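Local structure of putative lipase/esterase (Lactobacillus plantarum WCFS1, 3BXP) at residues P36-P42 with R110-F116; S117-H121 with P156-L160; A183-V187 with K212-A216; K192-V196 with L262-W266. The protein is a putative carboxylesterase or lipase of the alpha/beta-hydrolase clan that probably hydrolyses ester bonds. All blocks are in the same frame, centred on the assembly; numbering follows the deposited sequence. Where two conformers were deposited one is given.

From the N terminus, interaction 1 comes first, pairing 36-42 with 110-116 in the middle of the sheet and closing a loop that includes strand 67-72 and helix 85-99. Directly afterwards the chain opens interaction 2, which joins the start of helix 118-129 to the loop after strand 150-154 and closes a loop through helix 133-138. Interactions 1, 2 and 3 run in series. Interaction 3 ties a short 3-10 turn to helix 208-219, closing a loop through strand 194-199, and meets interaction 2 through a salt bridge from Asp159 to Lys212. Interaction 4 fastens helix 258-269 to strand 194-199, closing a loop through helix 208-219 and strand 224-229; it crosses interaction 3, because 192-196 lies between 183-187 and 212-216.

Interaction 1 of 4, residues P36-P42 with R110-F116; sequences PIMIICP and RIILAGF
Pro36 to Cys41 run parallel to Arg110 to Gly115 in a one-to-one register, the strand axes 4.6 Å apart and inclined at 22°, with six N-H...O bonds, from Ile37 N to Arg110 O through to Phe116 N to Cys41 O. In the middle, Ile39 N donates to Ile112 O and Ala114 N to Ile39 O, and CA-H...O contacts back up the ladder, such as Met38 CA to Ile112 O at 3.2 Å. On one face, Ile37 and Ile111 lie side by side, CG2 against CG1 at 3.7 Å. Ile39 keeps CG1 beside its backbone N (chi1 -58°), and CD1 thereby reaches both Leu113 CD2, 3.7 Å away, and Ile111 CG2; helix 85-99 packs over Ile37 and Ile39. On the other face, the selenomethionine Met38 rises from the sheet with chi1 and chi2 extended, then bends at chi3 (-64°), SE resting on Ala114 CB at 3.7 Å. The methyl CG2 of Ile40 meets the edge of the Phe116 ring at CE2 (4.1 Å), and helix 54-63 covers this side. These are central strands of the alpha/beta-hydrolase sheet, and 110-116 leads into the probable nucleophile elbow. With apolar side chains on both faces and the Arg110 guanidinium paired with Asp107, the remaining polar groups are those of the backbone: the ladder satisfies peptide groups turned toward the partner strand, while those of Met38 and Ile40 bond to strand 67-72.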
loop_
_atom_site.group_PDB
_atom_site.type_symbol
_atom_site.label_atom_id
_atom_site.label_comp_id
_atom_site.label_asym_id
_atom_site.label_seq_id
_atom_site.Cartn_x
_atom_site.Cartn_y
_atom_site.Cartn_z
ATOM N N PRO B 36 21.189 4.853 -14.432
ATOM C CA PRO B 36 20.902 3.911 -13.368
ATOM C C PRO B 36 20.748 2.497 -13.891
ATOM O O PRO B 36 20.603 2.250 -15.081
ATOM C CB PRO B 36 19.520 4.384 -12.793
ATOM C CG PRO B 36 19.267 5.723 -13.369
ATOM C CD PRO B 36 20.055 5.754 -14.690
ATOM N N ILE B 37 20.780 1.530 -12.984
ATOM C CA ILE B 37 20.701 0.122 -13.396
ATOM C C ILE B 37 19.859 -0.659 -12.392
ATOM O O ILE B 37 19.986 -0.498 -11.159
ATOM C CB ILE B 37 22.162 -0.502 -13.519
ATOM C CG1 ILE B 37 22.167 -1.994 -13.930
ATOM C CG2 ILE B 37 22.951 -0.409 -12.195
ATOM C CD1 ILE B 37 23.375 -2.389 -14.723
HETATM N N MSE B 38 19.011 -1.495 -12.926
HETATM C CA MSE B 38 18.159 -2.364 -12.106
HETATM C C MSE B 38 18.607 -3.789 -12.275
HETATM O O MSE B 38 18.606 -4.323 -13.367
HETATM C CB MSE B 38 16.687 -2.280 -12.518
HETATM C CG MSE B 38 15.827 -3.037 -11.605
HETATM SE SE MSE B 38 13.937 -2.733 -11.995
HETATM C CE MSE B 38 13.855 -0.814 -11.580
ATOM N N ILE B 39 18.882 -4.423 -11.149
ATOM C CA ILE B 39 19.176 -5.867 -11.091
ATOM C C ILE B 39 17.940 -6.642 -10.649
ATOM O O ILE B 39 17.420 -6.420 -9.544
ATOM C CB ILE B 39 20.284 -6.180 -10.059
ATOM C CG1 ILE B 39 21.589 -5.437 -10.350
ATOM C CG2 ILE B 39 20.526 -7.734 -9.986
ATOM C CD1 ILE B 39 22.615 -5.563 -9.147
ATOM N N ILE B 40 17.501 -7.532 -11.517
ATOM C CA ILE B 40 16.208 -8.246 -11.356
ATOM C C ILE B 40 16.476 -9.678 -10.891
ATOM O O ILE B 40 17.212 -10.454 -11.569
ATOM C CB ILE B 40 15.375 -8.239 -12.669
ATOM C CG1 ILE B 40 14.919 -6.834 -13.069
ATOM C CG2 ILE B 40 14.154 -9.169 -12.504
ATOM C CD1 ILE B 40 14.433 -6.743 -14.528
ATOM N N CYS B 41 15.979 -9.990 -9.680
ATOM C CA CYS B 41 15.995 -11.329 -9.151
ATOM C C CYS B 41 14.601 -11.914 -9.432
ATOM O O CYS B 41 13.646 -11.479 -8.850
ATOM C CB CYS B 41 16.322 -11.334 -7.649
ATOM S SG CYS B 41 18.016 -10.851 -7.343
ATOM N N PRO B 42 14.490 -12.845 -10.390
ATOM C CA PRO B 42 13.190 -13.370 -10.845
ATOM C C PRO B 42 12.407 -14.164 -9.788
ATOM O O PRO B 42 12.981 -14.613 -8.746
ATOM C CB PRO B 42 13.556 -14.294 -12.011
ATOM C CG PRO B 42 14.947 -13.929 -12.397
ATOM C CD PRO B 42 15.620 -13.434 -11.161
ATOM N N ARG B 110 23.296 4.664 -8.271
ATOM C CA ARG B 110 21.886 4.449 -8.602
ATOM C C ARG B 110 21.653 3.007 -9.119
ATOM O O ARG B 110 21.039 2.770 -10.166
ATOM C CB ARG B 110 21.416 5.515 -9.618
ATOM C CG ARG B 110 21.452 6.897 -9.033
ATOM C CD ARG B 110 20.894 7.952 -9.956
ATOM N NE ARG B 110 20.710 9.212 -9.213
ATOM C CZ ARG B 110 21.673 10.086 -8.976
ATOM N NH1 ARG B 110 22.915 9.875 -9.404
ATOM N NH2 ARG B 110 21.415 11.188 -8.289
ATOM N N ILE B 111 22.092 2.061 -8.286
ATOM C CA ILE B 111 21.852 0.652 -8.477
ATOM C C ILE B 111 20.593 0.320 -7.656
ATOM O O ILE B 111 20.535 0.511 -6.437
ATOM C CB ILE B 111 23.072 -0.206 -7.991
ATOM C CG1 ILE B 111 24.355 0.150 -8.778
ATOM C CG2 ILE B 111 22.799 -1.733 -8.065
ATOM C CD1 ILE B 111 25.591 -0.513 -8.211
ATOM N N ILE B 112 19.607 -0.236 -8.338
ATOM C CA ILE B 112 18.324 -0.583 -7.762
ATOM C C ILE B 112 18.140 -2.119 -7.873
ATOM O O ILE B 112 18.424 -2.720 -8.928
ATOM C CB ILE B 112 17.199 0.087 -8.575
ATOM C CG1 ILE B 112 17.411 1.611 -8.681
ATOM C CG2 ILE B 112 15.830 -0.182 -7.906
ATOM C CD1 ILE B 112 16.894 2.160 -9.968
ATOM N N LEU B 113 17.818 -2.793 -6.782
ATOM C CA LEU B 113 17.540 -4.233 -6.835
ATOM C C LEU B 113 16.038 -4.450 -6.879
ATOM O O LEU B 113 15.310 -3.807 -6.168
ATOM C CB LEU B 113 18.036 -4.920 -5.561
ATOM C CG LEU B 113 19.430 -4.541 -5.096
ATOM C CD1 LEU B 113 19.822 -5.351 -3.814
ATOM C CD2 LEU B 113 20.407 -4.711 -6.258
ATOM N N ALA B 114 15.593 -5.322 -7.763
ATOM C CA ALA B 114 14.153 -5.622 -7.869
ATOM C C ALA B 114 13.994 -7.130 -7.771
ATOM O O ALA B 114 14.681 -7.878 -8.489
ATOM C CB ALA B 114 13.592 -5.115 -9.168
ATOM N N GLY B 115 13.111 -7.582 -6.881
ATOM C CA GLY B 115 12.888 -9.011 -6.681
ATOM C C GLY B 115 11.394 -9.304 -6.748
ATOM O O GLY B 115 10.574 -8.511 -6.293
ATOM N N PHE B 116 11.054 -10.421 -7.373
ATOM C CA PHE B 116 9.652 -10.860 -7.528
ATOM C C PHE B 116 9.513 -12.235 -6.866
ATOM O O PHE B 116 10.383 -13.059 -7.040
ATOM C CB PHE B 116 9.323 -10.806 -9.040
ATOM C CG PHE B 116 9.490 -9.407 -9.595
ATOM C CD1 PHE B 116 8.467 -8.450 -9.453
ATOM C CD2 PHE B 116 10.687 -8.983 -10.120
ATOM C CE1 PHE B 116 8.658 -7.174 -9.876
ATOM C CE2 PHE B 116 10.878 -7.665 -10.509
ATOM C CZ PHE B 116 9.835 -6.777 -10.398
#

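Interaction 2 of 4, residues S117-H121 with P156-L160; sequences SAGGH and PVIDL
His121 lies against Val157, Ile158 and Leu160 of the loop 156-160. Its CB sits 3.1 Å from Val157 O, CG lies near the same oxygen, and with CG anti to the backbone N (chi1 -168°) the ring is carried out along that loop. CD2 presents the ring edge to Ile158 O at 3.3 Å, while Val157 CG1 touches CD2 from 4.1 Å. Over one face comes Leu160, whose CD2 makes a CH-pi contact 4.2 Å from the ring centroid and whose CG approaches NE2 and CE1, with CD1 also near CE1. The two ring nitrogens find partners beyond the loop: ND1 bonds to Tyr83 OH and NE2 to Trp181 O. A phenylalanine here would probably leave Tyr83 OH and Trp181 O without their imidazole partners. The helix that carries His121 starts at what is probably the nucleophile elbow of an alpha/beta hydrolase, Gly115, Ser117 and Gly119 fitting GxSxG, and Ser117 has the strained backbone expected there (phi 48°, psi -124°). Ser117 O accepts Val157 N at 2.9 Å, the donor standing above the carbonyl plane, and Val157 CG2 packs near the same peptide. One turn on, Pro156 CB rests on Gly120 CA at 3.8 Å.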
loop_
_atom_site.group_PDB
_atom_site.type_symbol
_atom_site.label_atom_id
_atom_site.label_comp_id
_atom_site.label_asym_id
_atom_site.label_seq_id
_atom_site.Cartn_x
_atom_site.Cartn_y
_atom_site.Cartn_z
ATOM N N SER B 117 8.401 -12.506 -6.142
ATOM C CA SER B 117 8.203 -13.856 -5.500
ATOM C C SER B 117 9.451 -14.293 -4.745
ATOM O O SER B 117 9.957 -13.571 -3.854
ATOM C CB SER B 117 7.826 -14.899 -6.594
ATOM O OG SER B 117 7.753 -16.216 -6.093
ATOM N N ALA B 118 9.983 -15.478 -5.077
ATOM C CA ALA B 118 11.213 -15.957 -4.432
ATOM C C ALA B 118 12.435 -15.001 -4.529
ATOM O O ALA B 118 13.231 -14.853 -3.575
ATOM C CB ALA B 118 11.577 -17.354 -5.037
ATOM N N GLY B 119 12.595 -14.329 -5.651
ATOM C CA GLY B 119 13.595 -13.326 -5.801
ATOM C C GLY B 119 13.444 -12.131 -4.897
ATOM O O GLY B 119 14.430 -11.447 -4.550
ATOM N N GLY B 120 12.195 -11.893 -4.521
ATOM C CA GLY B 120 11.864 -10.868 -3.550
ATOM C C GLY B 120 12.478 -11.265 -2.212
ATOM O O GLY B 120 12.917 -10.392 -1.462
ATOM N N HIS B 121 12.534 -12.566 -1.927
ATOM C CA HIS B 121 13.161 -13.001 -0.661
ATOM C C HIS B 121 14.637 -12.698 -0.708
ATOM O O HIS B 121 15.203 -12.138 0.214
ATOM C CB HIS B 121 12.929 -14.437 -0.384
ATOM C CG HIS B 121 13.288 -14.834 1.002
ATOM N ND1 HIS B 121 14.529 -15.355 1.340
ATOM C CD2 HIS B 121 12.600 -14.729 2.158
ATOM C CE1 HIS B 121 14.543 -15.628 2.633
ATOM N NE2 HIS B 121 13.384 -15.258 3.152
ATOM N N PRO B 156 6.623 -10.231 -3.003
ATOM C CA PRO B 156 7.802 -10.942 -2.548
ATOM C C PRO B 156 7.503 -12.000 -1.525
ATOM O O PRO B 156 6.627 -11.817 -0.699
ATOM C CB PRO B 156 8.569 -9.873 -1.828
ATOM C CG PRO B 156 7.510 -8.981 -1.275
ATOM C CD PRO B 156 6.544 -8.884 -2.384
ATOM N N VAL B 157 8.228 -13.102 -1.609
ATOM C CA VAL B 157 8.361 -13.992 -0.452
ATOM C C VAL B 157 9.254 -13.289 0.551
ATOM O O VAL B 157 10.342 -12.793 0.197
ATOM C CB VAL B 157 8.916 -15.361 -0.840
ATOM C CG1 VAL B 157 9.225 -16.217 0.404
ATOM C CG2 VAL B 157 7.979 -16.099 -1.855
ATOM N N ILE B 158 8.835 -13.244 1.817
ATOM C CA ILE B 158 9.544 -12.480 2.820
ATOM C C ILE B 158 9.873 -13.344 4.023
ATOM O O ILE B 158 10.968 -13.237 4.613
ATOM C CB ILE B 158 8.682 -11.279 3.297
ATOM C CG1 ILE B 158 8.566 -10.241 2.151
ATOM C CG2 ILE B 158 9.191 -10.651 4.606
ATOM C CD1 ILE B 158 9.974 -9.592 1.674
ATOM N N ASP B 159 8.907 -14.156 4.422
ATOM C CA ASP B 159 9.051 -15.002 5.641
ATOM C C ASP B 159 8.716 -16.441 5.311
ATOM O O ASP B 159 7.566 -16.777 4.942
ATOM C CB ASP B 159 8.220 -14.397 6.767
ATOM C CG ASP B 159 8.320 -15.155 8.085
ATOM O OD1 ASP B 159 8.771 -16.317 8.122
ATOM O OD2 ASP B 159 7.870 -14.564 9.113
ATOM N N LEU B 160 9.751 -17.288 5.372
ATOM C CA LEU B 160 9.659 -18.681 4.948
ATOM C C LEU B 160 8.844 -19.538 5.897
ATOM O O LEU B 160 8.681 -20.732 5.659
ATOM C CB LEU B 160 11.064 -19.304 4.728
ATOM C CG LEU B 160 11.941 -18.618 3.682
ATOM C CD1 LEU B 160 13.267 -19.388 3.518
ATOM C CD2 LEU B 160 11.223 -18.523 2.351
#

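Interaction 3 of 4, residues A183-V187 with K212-A216; sequences AQRLV and KYVQA
Ala183 begins the contact with its carbonyl O, which lies at the edge of the Tyr213 ring, 4.1 Å from CE1. Gln184 follows and carries most of the approach: its CB sits 3.4 Å from Lys212 O, and its CA also comes to the edge of the tyrosine ring. CG stands between the backbone N and carbonyl carbon (chi1 75°), and a second bend at chi2 (-79°) turns the amide alongside Lys212, with CD 4.0 Å from Lys212 CB. NE2 ends 3.6 Å from Lys212 NZ, a closeness consistent with the oxygen both bind, OD2 of Asp159. With an alanine here, OD2 of Asp159 would probably keep the lysine but lose its amide partner, and a gap would open beside the Lys212 chain. The Gln184 carbonyl O meets Ala216 CB at 3.3 Å. Val187, coming after the 3-10 turn, pushes CG2 obliquely against Tyr213 CE1 at 3.5 Å and against Ala216 CB, while CG1 lies near Ala216 O. The turn thus sits on helix 208-219 of the alpha/beta-hydrolase fold through van der Waals contact, with no direct hydrogen bond between the two segments; the polar link runs through the shared carboxylate, which probably offsets the lysine charge.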
loop_
_atom_site.group_PDB
_atom_site.type_symbol
_atom_site.label_atom_id
_atom_site.label_comp_id
_atom_site.label_asym_id
_atom_site.label_seq_id
_atom_site.Cartn_x
_atom_site.Cartn_y
_atom_site.Cartn_z
ATOM N N ALA B 183 12.936 -12.175 6.470
ATOM C CA ALA B 183 13.655 -11.006 6.023
ATOM C C ALA B 183 13.254 -9.738 6.771
ATOM O O ALA B 183 14.016 -8.827 6.917
ATOM C CB ALA B 183 13.474 -10.786 4.514
ATOM N N GLN B 184 12.022 -9.660 7.235
ATOM C CA GLN B 184 11.591 -8.455 7.928
ATOM C C GLN B 184 12.350 -8.304 9.257
ATOM O O GLN B 184 12.487 -7.207 9.809
ATOM C CB GLN B 184 10.084 -8.487 8.146
ATOM C CG GLN B 184 9.529 -9.405 9.223
ATOM C CD GLN B 184 9.404 -10.893 8.850
ATOM O OE1 GLN B 184 9.984 -11.340 7.845
ATOM N NE2 GLN B 184 8.620 -11.657 9.637
ATOM N N ARG B 185 12.806 -9.430 9.789
ATOM C CA ARG B 185 13.512 -9.422 11.059
ATOM C C ARG B 185 14.934 -8.869 10.934
ATOM O O ARG B 185 15.609 -8.607 11.952
ATOM C CB ARG B 185 13.548 -10.794 11.714
ATOM C CG ARG B 185 12.190 -11.296 12.159
ATOM C CD ARG B 185 12.346 -12.641 12.874
ATOM N NE ARG B 185 11.074 -13.180 13.350
ATOM C CZ ARG B 185 10.393 -12.655 14.356
ATOM N NH1 ARG B 185 10.864 -11.568 14.954
ATOM N NH2 ARG B 185 9.246 -13.194 14.753
ATOM N N LEU B 186 15.380 -8.659 9.707
ATOM C CA LEU B 186 16.725 -8.144 9.438
ATOM C C LEU B 186 16.705 -6.658 9.058
ATOM O O LEU B 186 17.743 -6.062 8.724
ATOM C CB LEU B 186 17.403 -8.955 8.328
ATOM C CG LEU B 186 17.472 -10.487 8.530
ATOM C CD1 LEU B 186 18.125 -11.228 7.364
ATOM C CD2 LEU B 186 18.193 -10.812 9.793
ATOM N N VAL B 187 15.509 -6.066 9.095
ATOM C CA VAL B 187 15.341 -4.642 8.796
ATOM C C VAL B 187 15.943 -3.817 9.956
ATOM O O VAL B 187 15.771 -4.162 11.129
ATOM C CB VAL B 187 13.859 -4.248 8.573
ATOM C CG1 VAL B 187 13.690 -2.716 8.473
ATOM C CG2 VAL B 187 13.285 -4.999 7.317
ATOM N N LYS B 212 4.412 -7.938 6.344
ATOM C CA LYS B 212 5.473 -8.154 7.351
ATOM C C LYS B 212 6.713 -7.280 7.042
ATOM O O LYS B 212 7.246 -6.609 7.936
ATOM C CB LYS B 212 5.881 -9.629 7.405
ATOM C CG LYS B 212 4.908 -10.516 8.093
ATOM C CD LYS B 212 5.189 -12.000 7.816
ATOM C CE LYS B 212 4.503 -12.953 8.773
ATOM N NZ LYS B 212 5.375 -13.224 10.011
ATOM N N TYR B 213 7.167 -7.250 5.801
ATOM C CA TYR B 213 8.360 -6.443 5.457
ATOM C C TYR B 213 8.036 -4.933 5.634
ATOM O O TYR B 213 8.811 -4.137 6.172
ATOM C CB TYR B 213 8.782 -6.725 4.007
ATOM C CG TYR B 213 10.132 -6.178 3.710
ATOM C CD1 TYR B 213 11.239 -6.654 4.362
ATOM C CD2 TYR B 213 10.316 -5.153 2.785
ATOM C CE1 TYR B 213 12.521 -6.145 4.126
ATOM C CE2 TYR B 213 11.585 -4.630 2.546
ATOM C CZ TYR B 213 12.677 -5.131 3.205
ATOM O OH TYR B 213 13.949 -4.587 2.952
ATOM N N VAL B 214 6.876 -4.511 5.142
ATOM C CA VAL B 214 6.482 -3.100 5.261
ATOM C C VAL B 214 6.342 -2.681 6.726
ATOM O O VAL B 214 6.784 -1.603 7.110
ATOM C CB VAL B 214 5.232 -2.783 4.418
ATOM C CG1 VAL B 214 4.775 -1.314 4.584
ATOM C CG2 VAL B 214 5.550 -3.101 2.905
ATOM N N GLN B 215 5.748 -3.533 7.553
ATOM C CA GLN B 215 5.636 -3.199 8.959
ATOM C C GLN B 215 6.990 -2.849 9.523
ATOM O O GLN B 215 7.172 -1.851 10.198
ATOM C CB GLN B 215 5.019 -4.369 9.723
ATOM C CG GLN B 215 5.062 -4.255 11.243
ATOM C CD GLN B 215 6.372 -4.724 11.864
ATOM O OE1 GLN B 215 6.960 -5.725 11.440
ATOM N NE2 GLN B 215 6.831 -3.998 12.871
ATOM N N ALA B 216 7.963 -3.689 9.205
ATOM C CA ALA B 216 9.302 -3.587 9.836
ATOM C C ALA B 216 10.019 -2.354 9.326
ATOM O O ALA B 216 10.722 -1.679 10.068
ATOM C CB ALA B 216 10.150 -4.865 9.511
#

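Interaction 4 of 4, residues K192-V196 with L262-W266; sequences KPAFV and LALRW
Phe195 and Trp266 pass one another, the phenyl heading for the helix and the indole for the strand, where helix 258-269, the C-terminal helix of this alpha/beta-hydrolase fold, packs on strand 194-199 of the central sheet. The short helix and strand segments run nearly antiparallel, at 167°, with their axes 9.6 Å apart, and the two aromatic side chains fill the space between them. Their rings meet obliquely: the phenyl and the five-membered indole ring are inclined at 58°, with centroids 5.5 Å apart. It is Phe195 CB that sits over the indole, a CH-pi contact 3.8 Å from the centroid of its six-membered ring, and the backbone N of Phe195 also lies above that side chain. A chi1 of -175° puts Trp266 CG opposite the backbone N and swings the indole away from the helix and across the strand. Ala263 CA makes a CH-pi contact over the phenyl face, 3.8 Å from the centroid, and Leu262 CB meets Phe195 CZ at the same separation. Beyond this contact, Leu262 packs on Phe229 of the second subunit, while the neighbouring strand residues Ala194 and Val196 touch helix 208-219. At its far end the indole lies against the peptide joining Ala194 to Phe195, with Trp266 CZ2 3.4 Å from Ala194 C and 3.8 Å from Pro193 CB.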
loop_
_atom_site.group_PDB
_atom_site.type_symbol
_atom_site.label_atom_id
_atom_site.label_comp_id
_atom_site.label_asym_id
_atom_site.label_seq_id
_atom_site.Cartn_x
_atom_site.Cartn_y
_atom_site.Cartn_z
ATOM N N LYS B 192 18.045 0.007 2.852
ATOM C CA LYS B 192 17.802 1.044 1.815
ATOM C C LYS B 192 16.297 1.127 1.558
ATOM O O LYS B 192 15.545 0.191 1.830
ATOM C CB LYS B 192 18.494 0.720 0.499
ATOM C CG LYS B 192 19.984 0.519 0.571
ATOM C CD LYS B 192 20.693 1.730 1.160
ATOM C CE LYS B 192 22.203 1.416 1.339
ATOM N NZ LYS B 192 22.996 2.611 1.752
ATOM N N PRO B 193 15.834 2.262 1.029
ATOM C CA PRO B 193 14.420 2.451 0.745
ATOM C C PRO B 193 13.830 1.372 -0.189
ATOM O O PRO B 193 14.487 0.846 -1.094
ATOM C CB PRO B 193 14.398 3.831 0.062
ATOM C CG PRO B 193 15.518 4.523 0.669
ATOM C CD PRO B 193 16.600 3.472 0.739
ATOM N N ALA B 194 12.541 1.139 0.007
ATOM C CA ALA B 194 11.862 0.132 -0.760
ATOM C C ALA B 194 10.490 0.575 -1.284
ATOM O O ALA B 194 9.728 1.239 -0.622
ATOM C CB ALA B 194 11.722 -1.166 0.078
ATOM N N PHE B 195 10.232 0.169 -2.501
ATOM C CA PHE B 195 8.902 0.187 -3.093
ATOM C C PHE B 195 8.432 -1.232 -3.145
ATOM O O PHE B 195 9.016 -2.103 -3.800
ATOM C CB PHE B 195 8.986 0.817 -4.508
ATOM C CG PHE B 195 7.658 0.898 -5.259
ATOM C CD1 PHE B 195 7.136 -0.180 -5.954
ATOM C CD2 PHE B 195 6.964 2.092 -5.313
ATOM C CE1 PHE B 195 5.952 -0.085 -6.605
ATOM C CE2 PHE B 195 5.772 2.171 -5.972
ATOM C CZ PHE B 195 5.256 1.068 -6.627
ATOM N N VAL B 196 7.321 -1.477 -2.478
ATOM C CA VAL B 196 6.738 -2.810 -2.381
ATOM C C VAL B 196 5.319 -2.774 -2.975
ATOM O O VAL B 196 4.530 -1.859 -2.718
ATOM C CB VAL B 196 6.687 -3.251 -0.897
ATOM C CG1 VAL B 196 6.153 -4.663 -0.702
ATOM C CG2 VAL B 196 8.023 -3.096 -0.189
ATOM N N LEU B 262 3.851 3.874 -10.944
ATOM C CA LEU B 262 4.076 4.254 -9.555
ATOM C C LEU B 262 5.520 4.070 -9.144
ATOM O O LEU B 262 6.091 4.905 -8.428
ATOM C CB LEU B 262 3.154 3.495 -8.627
ATOM C CG LEU B 262 1.647 3.696 -8.730
ATOM C CD1 LEU B 262 0.913 2.672 -7.832
ATOM C CD2 LEU B 262 1.180 5.094 -8.383
ATOM N N ALA B 263 6.100 2.944 -9.558
ATOM C CA ALA B 263 7.487 2.657 -9.198
ATOM C C ALA B 263 8.420 3.637 -9.796
ATOM O O ALA B 263 9.332 4.078 -9.160
ATOM C CB ALA B 263 7.830 1.183 -9.632
ATOM N N LEU B 264 8.190 3.994 -11.067
ATOM C CA LEU B 264 9.062 4.960 -11.728
ATOM C C LEU B 264 9.002 6.310 -11.039
ATOM O O LEU B 264 10.048 6.930 -10.766
ATOM C CB LEU B 264 8.685 5.079 -13.194
ATOM C CG LEU B 264 9.110 3.775 -13.910
ATOM C CD1 LEU B 264 8.546 3.662 -15.280
ATOM C CD2 LEU B 264 10.676 3.614 -13.991
ATOM N N ARG B 265 7.790 6.758 -10.701
ATOM C CA ARG B 265 7.641 8.038 -10.021
ATOM C C ARG B 265 8.345 8.009 -8.674
ATOM O O ARG B 265 8.976 8.988 -8.264
ATOM C CB ARG B 265 6.153 8.408 -9.829
ATOM C CG ARG B 265 5.363 8.518 -11.123
ATOM N N TRP B 266 8.222 6.887 -7.969
ATOM C CA TRP B 266 8.884 6.727 -6.681
ATOM C C TRP B 266 10.409 6.852 -6.841
ATOM O O TRP B 266 11.097 7.438 -5.998
ATOM C CB TRP B 266 8.554 5.353 -6.059
ATOM C CG TRP B 266 9.079 5.109 -4.707
ATOM C CD1 TRP B 266 8.552 5.519 -3.520
ATOM C CD2 TRP B 266 10.267 4.380 -4.385
ATOM N NE1 TRP B 266 9.330 5.083 -2.478
ATOM C CE2 TRP B 266 10.382 4.365 -2.985
ATOM C CE3 TRP B 266 11.190 3.670 -5.156
ATOM C CZ2 TRP B 266 11.418 3.690 -2.315
ATOM C CZ3 TRP B 266 12.252 3.032 -4.491
ATOM C CH2 TRP B 266 12.334 3.021 -3.103
#